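Local structure of cellulase (Soil metagenome, 5I2U) at residues 36-41 against 47-52; 93-96 against 100-103; 265-270 against 312-317. The protein probably hydrolyses the beta-1,4-glucosidic bonds of cellulose, as a halotolerant TIM-barrel glycoside hydrolase of family GH5. All coordinates share one frame; numbering follows the deposited sequence.

The three contacts sit at separate places round a TIM barrel. Contact 1 joins the strands of a small hairpin that precedes the first barrel strand, 57-61, and lies near the bound magnesium ion, about 6 Å from the side chain of Arg38. Contact 2 folds the loop that leaves barrel strand 87-93, on the side where the active site of such barrels opens; its centre is 33 Å from that of contact 1, across the centre of the chain. Contact 3 packs two outer helices, its centre 29 Å from that of contact 1 and 30 Å from that of contact 2. None touches another, and they follow one another in sequence.

Contact 1 of 3, residues 36-41 against 47-52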
loop_
_atom_site.group_PDB
_atom_site.type_symbol
_atom_site.label_atom_id
_atom_site.label_comp_id
_atom_site.label_asym_id
_atom_site.label_seq_id
_atom_site.Cartn_x
_atom_site.Cartn_y
_atom_site.Cartn_z
ATOM N N ASN A 36 -8.069 6.435 -16.149
ATOM C CA ASN A 36 -6.605 6.574 -16.182
ATOM C C ASN A 36 -5.806 5.455 -16.869
ATOM O O ASN A 36 -4.687 5.704 -17.315
ATOM C CB ASN A 36 -6.071 6.784 -14.767
ATOM C CG ASN A 36 -6.502 8.108 -14.171
ATOM O OD1 ASN A 36 -5.987 9.160 -14.535
ATOM N ND2 ASN A 36 -7.455 8.064 -13.260
ATOM N N GLY A 37 -6.370 4.252 -16.972
ATOM C CA GLY A 37 -5.690 3.116 -17.604
ATOM C C GLY A 37 -4.371 2.727 -16.945
ATOM O O GLY A 37 -4.250 2.736 -15.718
ATOM N N ARG A 38 -3.378 2.408 -17.766
ATOM C CA ARG A 38 -2.043 2.027 -17.290
ATOM C C ARG A 38 -1.262 3.196 -16.681
ATOM O O ARG A 38 -1.070 4.230 -17.318
ATOM C CB ARG A 38 -1.235 1.409 -18.438
ATOM C CG ARG A 38 -1.810 0.092 -18.944
ATOM C CD ARG A 38 -1.059 -0.381 -20.176
ATOM N NE ARG A 38 -1.558 0.301 -21.366
ATOM C CZ ARG A 38 -0.863 0.559 -22.474
ATOM N NH1 ARG A 38 0.425 0.226 -22.594
ATOM N NH2 ARG A 38 -1.473 1.188 -23.480
ATOM N N LEU A 39 -0.806 3.022 -15.446
ATOM C CA LEU A 39 -0.078 4.074 -14.741
ATOM C C LEU A 39 1.389 4.071 -15.151
ATOM O O LEU A 39 1.889 3.067 -15.635
ATOM C CB LEU A 39 -0.209 3.891 -13.225
ATOM C CG LEU A 39 -1.646 3.844 -12.698
ATOM C CD1 LEU A 39 -1.679 3.725 -11.181
ATOM C CD2 LEU A 39 -2.460 5.051 -13.153
ATOM N N GLN A 40 2.064 5.198 -14.957
ATOM C CA GLN A 40 3.497 5.322 -15.250
ATOM C C GLN A 40 4.096 6.403 -14.380
ATOM O O GLN A 40 3.371 7.245 -13.866
ATOM C CB GLN A 40 3.741 5.624 -16.741
ATOM C CG GLN A 40 3.112 6.908 -17.270
ATOM C CD GLN A 40 3.250 7.068 -18.790
ATOM O OE1 GLN A 40 4.302 6.769 -19.378
ATOM N NE2 GLN A 40 2.205 7.595 -19.427
ATOM N N VAL A 41 5.403 6.341 -14.165
ATOM C CA VAL A 41 6.107 7.295 -13.308
ATOM C C VAL A 41 6.955 8.205 -14.186
ATOM O O VAL A 41 7.836 7.729 -14.912
ATOM C CB VAL A 41 7.004 6.573 -12.284
ATOM C CG1 VAL A 41 7.826 7.572 -11.466
ATOM C CG2 VAL A 41 6.163 5.705 -11.361
ATOM N N SER A 47 1.620 8.902 -12.712
ATOM C CA SER A 47 0.815 9.521 -13.789
ATOM C C SER A 47 -0.039 8.487 -14.529
ATOM O O SER A 47 0.223 7.287 -14.425
ATOM C CB SER A 47 1.739 10.262 -14.779
ATOM O OG SER A 47 2.793 10.979 -14.109
ATOM N N ASN A 48 -1.041 8.959 -15.290
ATOM C CA ASN A 48 -1.895 8.084 -16.131
ATOM C C ASN A 48 -1.328 7.839 -17.533
ATOM O O ASN A 48 -0.241 8.363 -17.865
ATOM C CB ASN A 48 -3.345 8.598 -16.197
ATOM C CG ASN A 48 -3.510 9.950 -16.915
ATOM O OD1 ASN A 48 -2.702 10.369 -17.749
ATOM N ND2 ASN A 48 -4.608 10.621 -16.605
ATOM N N GLU A 49 -2.038 7.034 -18.333
ATOM C CA GLU A 49 -1.680 6.784 -19.741
ATOM C C GLU A 49 -1.326 8.062 -20.506
ATOM O O GLU A 49 -0.328 8.097 -21.218
ATOM C CB GLU A 49 -2.811 6.047 -20.487
ATOM C CG GLU A 49 -2.650 4.542 -20.491
ATOM C CD GLU A 49 -3.835 3.787 -21.091
ATOM O OE1 GLU A 49 -4.534 4.321 -21.973
ATOM O OE2 GLU A 49 -4.046 2.624 -20.684
ATOM N N LYS A 50 -2.135 9.107 -20.328
ATOM C CA LYS A 50 -1.934 10.384 -21.015
ATOM C C LYS A 50 -0.921 11.291 -20.314
ATOM O O LYS A 50 -0.716 12.414 -20.744
ATOM C CB LYS A 50 -3.282 11.096 -21.204
ATOM C CG LYS A 50 -4.290 10.220 -21.933
ATOM C CD LYS A 50 -5.463 10.972 -22.537
ATOM C CE LYS A 50 -6.322 10.003 -23.343
ATOM N NZ LYS A 50 -7.481 10.654 -24.013
ATOM N N GLY A 51 -0.291 10.822 -19.238
ATOM C CA GLY A 51 0.797 11.570 -18.568
ATOM C C GLY A 51 0.362 12.599 -17.543
ATOM O O GLY A 51 1.186 13.326 -17.025
ATOM N N GLU A 52 -0.938 12.671 -17.267
ATOM C CA GLU A 52 -1.493 13.603 -16.291
ATOM C C GLU A 52 -1.198 12.994 -14.924
ATOM O O GLU A 52 -1.200 11.770 -14.802
ATOM C CB GLU A 52 -3.027 13.772 -16.507
ATOM C CG GLU A 52 -3.545 15.184 -16.377
ATOM C CD GLU A 52 -2.949 16.127 -17.399
ATOM O OE1 GLU A 52 -2.755 15.677 -18.539
ATOM O OE2 GLU A 52 -2.655 17.295 -17.066
#
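Asn36 and Asn48 meet amide to amide: ND2 of Asn48 donates to OD1 of Asn36 over 2.9 Å, in the carbonyl plane of the acceptor, although the two amides are turned 34° apart. Their CB atoms pack together just behind the bond. Alongside, Glu49 N makes a nearly straight bond of 3.1 Å to Asn36 O. The Glu49 carboxylate then reaches back to Arg38, where OE2 takes the backbone N at 3.0 Å on its anti side, tilted out of the carboxylate plane. The same oxygen also forms a salt bridge with Arg38 NE, 3.5 Å away, whose hydrogen bond is weak. On the hairpin itself, Gln40 and Ser47 are an antiparallel hydrogen-bonded pair. With CG of Gln40 held between its backbone N and carbonyl carbon (chi1 60°) and the chain extended beyond, NE2 arrives at Asn48 O at 3.0 Å and 177°. Gly51 N binds that oxygen from the opposite face, closing the type I turn from Asn48 to Gly51. Asn48 OD1 in turn accepts Glu52 N at 2.9 Å, so one amide ties the turn to the end of helix 32-36. Replacing Asn48 by an alanine is likely to leave Asn36 OD1 and Glu52 N without these partners and the turn less firmly tied to that helix. Arg38 touches Asp189 of the magnesium site. Asn36 and Leu39 lean on Tyr124 of barrel strand 124-130, whose OH bonds Gly37 O, and Val41 N bonds Asn216 OD1, anchoring the run into the hairpin of strands 40-42 and 45-47 before strand 57-61.

Contact 2 of 3, residues 93-96 against 100-103; sequences GLEI and YREN
Arg101 and Tyr100 fold back on Leu94 within the beta-alpha loop of a TIM barrel, between strand 87-93 and helix 104-120. The two residues use Leu94 differently. The Tyr100 side chain runs alongside that of Leu94 in the same direction, and the leucine CD1 meets the ring at its edge, 3.7 Å from Tyr100 CD2. CG of Tyr100 is anti to the backbone N (chi1 172°), which carries the ring off past the leucine to an edge-to-face pairing with Phe142. Arg101 crosses Leu94 obliquely: its CG packs on CD1, then the chain bends at chi3 (-61°) and brings the guanidinium round to the backbone. Beyond it stands Glu95, whose carboxylate plane is turned 56° from the guanidinium; OE1 and NH2 form only a long salt bridge of 3.8 Å. That carboxylate is held mainly by His132 N and Asn133 N at OE2 and by Tyr135 OH at OE1. Tyr100 N closes the loop on Gly93 O at 3.0 Å. The grip of Arg101 is side-on: NH2 at 2.9 Å and NE at 3.1 Å both donate to Leu94 O, which lies in the guanidinium plane, and both reach it from the same face of its carbonyl plane.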
loop_
_atom_site.group_PDB
_atom_site.type_symbol
_atom_site.label_atom_id
_atom_site.label_comp_id
_atom_site.label_asym_id
_atom_site.label_seq_id
_atom_site.Cartn_x
_atom_site.Cartn_y
_atom_site.Cartn_z
ATOM N N GLY A 93 0.443 -11.294 4.563
ATOM C CA GLY A 93 1.341 -11.623 5.654
ATOM C C GLY A 93 2.367 -12.683 5.372
ATOM O O GLY A 93 2.024 -13.794 4.952
ATOM N N LEU A 94 3.629 -12.320 5.602
ATOM C CA LEU A 94 4.750 -13.262 5.573
ATOM C C LEU A 94 5.303 -13.551 6.973
ATOM O O LEU A 94 6.309 -14.222 7.091
ATOM C CB LEU A 94 5.858 -12.732 4.644
ATOM C CG LEU A 94 5.835 -13.116 3.151
ATOM C CD1 LEU A 94 6.329 -14.523 2.842
ATOM C CD2 LEU A 94 4.454 -12.849 2.561
ATOM N N GLU A 95 4.662 -13.006 8.009
ATOM C CA GLU A 95 5.071 -13.159 9.404
ATOM C C GLU A 95 3.816 -13.484 10.188
ATOM O O GLU A 95 2.710 -13.311 9.675
ATOM C CB GLU A 95 5.699 -11.867 9.997
ATOM C CG GLU A 95 6.501 -11.004 9.036
ATOM C CD GLU A 95 7.833 -11.593 8.603
ATOM O OE1 GLU A 95 8.108 -12.781 8.847
ATOM O OE2 GLU A 95 8.640 -10.831 8.034
ATOM N N ILE A 96 3.998 -13.931 11.432
ATOM C CA ILE A 96 2.896 -14.308 12.325
ATOM C C ILE A 96 2.300 -15.635 11.814
ATOM O O ILE A 96 2.482 -15.999 10.648
ATOM C CB ILE A 96 1.815 -13.182 12.479
ATOM C CG1 ILE A 96 2.469 -11.834 12.843
ATOM C CG2 ILE A 96 0.779 -13.547 13.540
ATOM C CD1 ILE A 96 1.582 -10.616 12.643
ATOM N N TYR A 100 2.068 -16.718 4.549
ATOM C CA TYR A 100 2.261 -17.284 3.202
ATOM C C TYR A 100 3.236 -18.481 3.132
ATOM O O TYR A 100 2.954 -19.466 2.454
ATOM C CB TYR A 100 2.672 -16.163 2.224
ATOM C CG TYR A 100 3.087 -16.627 0.842
ATOM C CD1 TYR A 100 2.144 -17.070 -0.081
ATOM C CD2 TYR A 100 4.429 -16.632 0.459
ATOM C CE1 TYR A 100 2.529 -17.499 -1.346
ATOM C CE2 TYR A 100 4.829 -17.054 -0.812
ATOM C CZ TYR A 100 3.870 -17.488 -1.705
ATOM O OH TYR A 100 4.260 -17.899 -2.957
ATOM N N ARG A 101 4.350 -18.399 3.857
ATOM C CA ARG A 101 5.348 -19.477 3.889
ATOM C C ARG A 101 4.766 -20.769 4.492
ATOM O O ARG A 101 4.927 -21.859 3.943
ATOM C CB ARG A 101 6.596 -19.026 4.655
ATOM C CG ARG A 101 7.306 -17.869 3.974
ATOM C CD ARG A 101 8.401 -17.204 4.789
ATOM N NE ARG A 101 7.904 -16.630 6.040
ATOM C CZ ARG A 101 8.054 -17.156 7.265
ATOM N NH1 ARG A 101 8.702 -18.311 7.476
ATOM N NH2 ARG A 101 7.545 -16.513 8.309
ATOM N N GLU A 102 4.060 -20.624 5.607
ATOM C CA GLU A 102 3.432 -21.749 6.294
ATOM C C GLU A 102 2.156 -22.233 5.578
ATOM O O GLU A 102 1.884 -23.427 5.567
ATOM C CB GLU A 102 3.194 -21.359 7.762
ATOM C CG GLU A 102 2.728 -22.464 8.680
ATOM C CD GLU A 102 2.009 -21.914 9.899
ATOM O OE1 GLU A 102 2.511 -20.913 10.476
ATOM O OE2 GLU A 102 0.938 -22.472 10.260
ATOM N N ASN A 103 1.395 -21.336 4.954
ATOM C CA ASN A 103 0.113 -21.706 4.339
ATOM C C ASN A 103 -0.151 -20.818 3.114
ATOM O O ASN A 103 -0.940 -19.871 3.191
ATOM C CB ASN A 103 -1.013 -21.610 5.392
ATOM C CG ASN A 103 -2.354 -22.152 4.899
ATOM O OD1 ASN A 103 -2.516 -22.523 3.739
ATOM N ND2 ASN A 103 -3.343 -22.156 5.786
#

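Contact 3 of 3, residues 265-270 against 312-317; sequences EEWKTY and KPWGKL
Ser321 OG is gripped by both partners of this helix pair, hydrogen-bonding to Trp267 NE1 from one helix and to Leu317 O from its own. The bond to the indole nitrogen helps fix the rotation of the Trp267 ring, whose broad face then receives Trp314. The two tryptophans make a T-shaped (edge-to-face) stack with planes at 86° and six-membered rings 4.8 Å apart between centroids. It is the far edge of Trp314 that does the touching: CZ3 stands over the centre of the Trp267 ring system, while CH2 comes to 3.6 Å from Trp267 CH2. Both indoles have CG anti to the backbone N (chi1 175° in Trp267), which lets them bridge helices whose nearest CA atoms, of Trp267 and Leu317, are 9.1 Å apart. Leu317 lies beside the stack, running antiparallel to the Trp267 side chain, with CG 3.7 Å from Trp267 CD1. The polar edge of Trp314 is satisfied as well, its NE1 bonding to Trp284 O. This is helix-helix packing by large apolar side chains on the outer layer of the barrel: helix 264-276, between strands 246-252 and 281-286, rests on C-terminal helix 313-325, and Trp314 ties the latter to strand 281-286.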
loop_
_atom_site.group_PDB
_atom_site.type_symbol
_atom_site.label_atom_id
_atom_site.label_comp_id
_atom_site.label_asym_id
_atom_site.label_seq_id
_atom_site.Cartn_x
_atom_site.Cartn_y
_atom_site.Cartn_z
ATOM N N GLU A 265 -5.115 16.154 14.374
ATOM C CA GLU A 265 -4.487 17.318 13.758
ATOM C C GLU A 265 -3.262 16.907 12.945
ATOM O O GLU A 265 -3.085 17.363 11.817
ATOM C CB GLU A 265 -4.158 18.398 14.807
ATOM C CG GLU A 265 -5.399 18.961 15.429
ATOM C CD GLU A 265 -5.257 20.421 15.803
ATOM O OE1 GLU A 265 -4.492 20.704 16.747
ATOM O OE2 GLU A 265 -5.900 21.277 15.141
ATOM N N GLU A 266 -2.454 16.004 13.502
ATOM C CA GLU A 266 -1.265 15.483 12.823
ATOM C C GLU A 266 -1.642 14.739 11.528
ATOM O O GLU A 266 -0.963 14.884 10.510
ATOM C CB GLU A 266 -0.448 14.565 13.745
ATOM C CG GLU A 266 0.154 15.252 14.974
ATOM C CD GLU A 266 -0.794 15.332 16.176
ATOM O OE1 GLU A 266 -2.032 15.248 16.005
ATOM O OE2 GLU A 266 -0.297 15.482 17.305
ATOM N N TRP A 267 -2.713 13.943 11.573
ATOM C CA TRP A 267 -3.265 13.321 10.373
ATOM C C TRP A 267 -3.617 14.353 9.301
ATOM O O TRP A 267 -3.228 14.196 8.136
ATOM C CB TRP A 267 -4.502 12.463 10.691
ATOM C CG TRP A 267 -5.159 11.904 9.468
ATOM C CD1 TRP A 267 -6.362 12.276 8.930
ATOM C CD2 TRP A 267 -4.626 10.909 8.609
ATOM N NE1 TRP A 267 -6.625 11.546 7.789
ATOM C CE2 TRP A 267 -5.576 10.693 7.573
ATOM C CE3 TRP A 267 -3.444 10.157 8.615
ATOM C CZ2 TRP A 267 -5.373 9.764 6.551
ATOM C CZ3 TRP A 267 -3.244 9.218 7.604
ATOM C CH2 TRP A 267 -4.207 9.035 6.578
ATOM N N LYS A 268 -4.345 15.401 9.679
ATOM C CA LYS A 268 -4.636 16.472 8.727
ATOM C C LYS A 268 -3.377 17.103 8.111
ATOM O O LYS A 268 -3.382 17.436 6.925
ATOM C CB LYS A 268 -5.504 17.566 9.338
ATOM C CG LYS A 268 -5.693 18.752 8.398
ATOM C CD LYS A 268 -6.988 19.502 8.622
ATOM C CE LYS A 268 -7.104 20.667 7.646
ATOM N NZ LYS A 268 -8.038 21.706 8.162
ATOM N N THR A 269 -2.341 17.309 8.931
ATOM C CA THR A 269 -1.089 17.935 8.478
ATOM C C THR A 269 -0.440 17.066 7.400
ATOM O O THR A 269 -0.084 17.552 6.325
ATOM C CB THR A 269 -0.115 18.128 9.641
ATOM O OG1 THR A 269 -0.707 18.971 10.632
ATOM C CG2 THR A 269 1.202 18.747 9.162
ATOM N N TYR A 270 -0.341 15.771 7.682
ATOM C CA TYR A 270 0.206 14.798 6.727
ATOM C C TYR A 270 -0.604 14.707 5.446
ATOM O O TYR A 270 -0.041 14.778 4.354
ATOM C CB TYR A 270 0.316 13.408 7.369
ATOM C CG TYR A 270 1.633 13.116 8.056
ATOM C CD1 TYR A 270 2.751 12.730 7.313
ATOM C CD2 TYR A 270 1.758 13.183 9.441
ATOM C CE1 TYR A 270 3.953 12.445 7.934
ATOM C CE2 TYR A 270 2.959 12.887 10.068
ATOM C CZ TYR A 270 4.050 12.521 9.304
ATOM O OH TYR A 270 5.242 12.231 9.909
ATOM N N LYS A 312 -14.993 2.740 13.670
ATOM C CA LYS A 312 -14.215 3.280 14.762
ATOM C C LYS A 312 -13.881 4.748 14.429
ATOM O O LYS A 312 -13.957 5.147 13.265
ATOM C CB LYS A 312 -12.935 2.468 14.955
ATOM C CG LYS A 312 -13.149 1.074 15.532
ATOM C CD LYS A 312 -12.998 1.043 17.051
ATOM C CE LYS A 312 -11.546 1.114 17.498
ATOM N NZ LYS A 312 -10.809 -0.148 17.186
ATOM N N PRO A 313 -13.498 5.545 15.441
ATOM C CA PRO A 313 -13.053 6.924 15.194
ATOM C C PRO A 313 -12.057 7.071 14.026
ATOM O O PRO A 313 -12.260 7.910 13.146
ATOM C CB PRO A 313 -12.396 7.318 16.510
ATOM C CG PRO A 313 -13.059 6.475 17.546
ATOM C CD PRO A 313 -13.473 5.202 16.875
ATOM N N TRP A 314 -11.024 6.228 14.003
ATOM C CA TRP A 314 -10.066 6.181 12.880
ATOM C C TRP A 314 -10.713 5.752 11.556
ATOM O O TRP A 314 -10.312 6.216 10.488
ATOM C CB TRP A 314 -8.867 5.296 13.252
ATOM C CG TRP A 314 -7.910 4.977 12.148
ATOM C CD1 TRP A 314 -7.485 3.750 11.808
ATOM C CD2 TRP A 314 -7.283 5.889 11.229
ATOM N NE1 TRP A 314 -6.617 3.810 10.752
ATOM C CE2 TRP A 314 -6.472 5.117 10.376
ATOM C CE3 TRP A 314 -7.317 7.284 11.056
ATOM C CZ2 TRP A 314 -5.713 5.679 9.346
ATOM C CZ3 TRP A 314 -6.546 7.851 10.043
ATOM C CH2 TRP A 314 -5.761 7.044 9.199
ATOM N N GLY A 315 -11.717 4.879 11.631
ATOM C CA GLY A 315 -12.523 4.493 10.469
ATOM C C GLY A 315 -13.266 5.672 9.866
ATOM O O GLY A 315 -13.198 5.899 8.657
ATOM N N LYS A 316 -13.960 6.422 10.714
ATOM C CA LYS A 316 -14.668 7.616 10.274
ATOM C C LYS A 316 -13.730 8.656 9.655
ATOM O O LYS A 316 -14.038 9.237 8.603
ATOM C CB LYS A 316 -15.445 8.244 11.442
ATOM C CG LYS A 316 -16.647 7.439 11.918
ATOM C CD LYS A 316 -17.395 8.191 13.015
ATOM C CE LYS A 316 -18.691 7.506 13.428
ATOM N NZ LYS A 316 -18.434 6.356 14.346
ATOM N N LEU A 317 -12.615 8.907 10.333
ATOM C CA LEU A 317 -11.621 9.859 9.867
ATOM C C LEU A 317 -11.000 9.437 8.523
ATOM O O LEU A 317 -10.781 10.282 7.640
ATOM C CB LEU A 317 -10.531 10.019 10.927
ATOM C CG LEU A 317 -9.406 11.012 10.649
ATOM C CD1 LEU A 317 -9.975 12.390 10.353
ATOM C CD2 LEU A 317 -8.456 11.069 11.835
#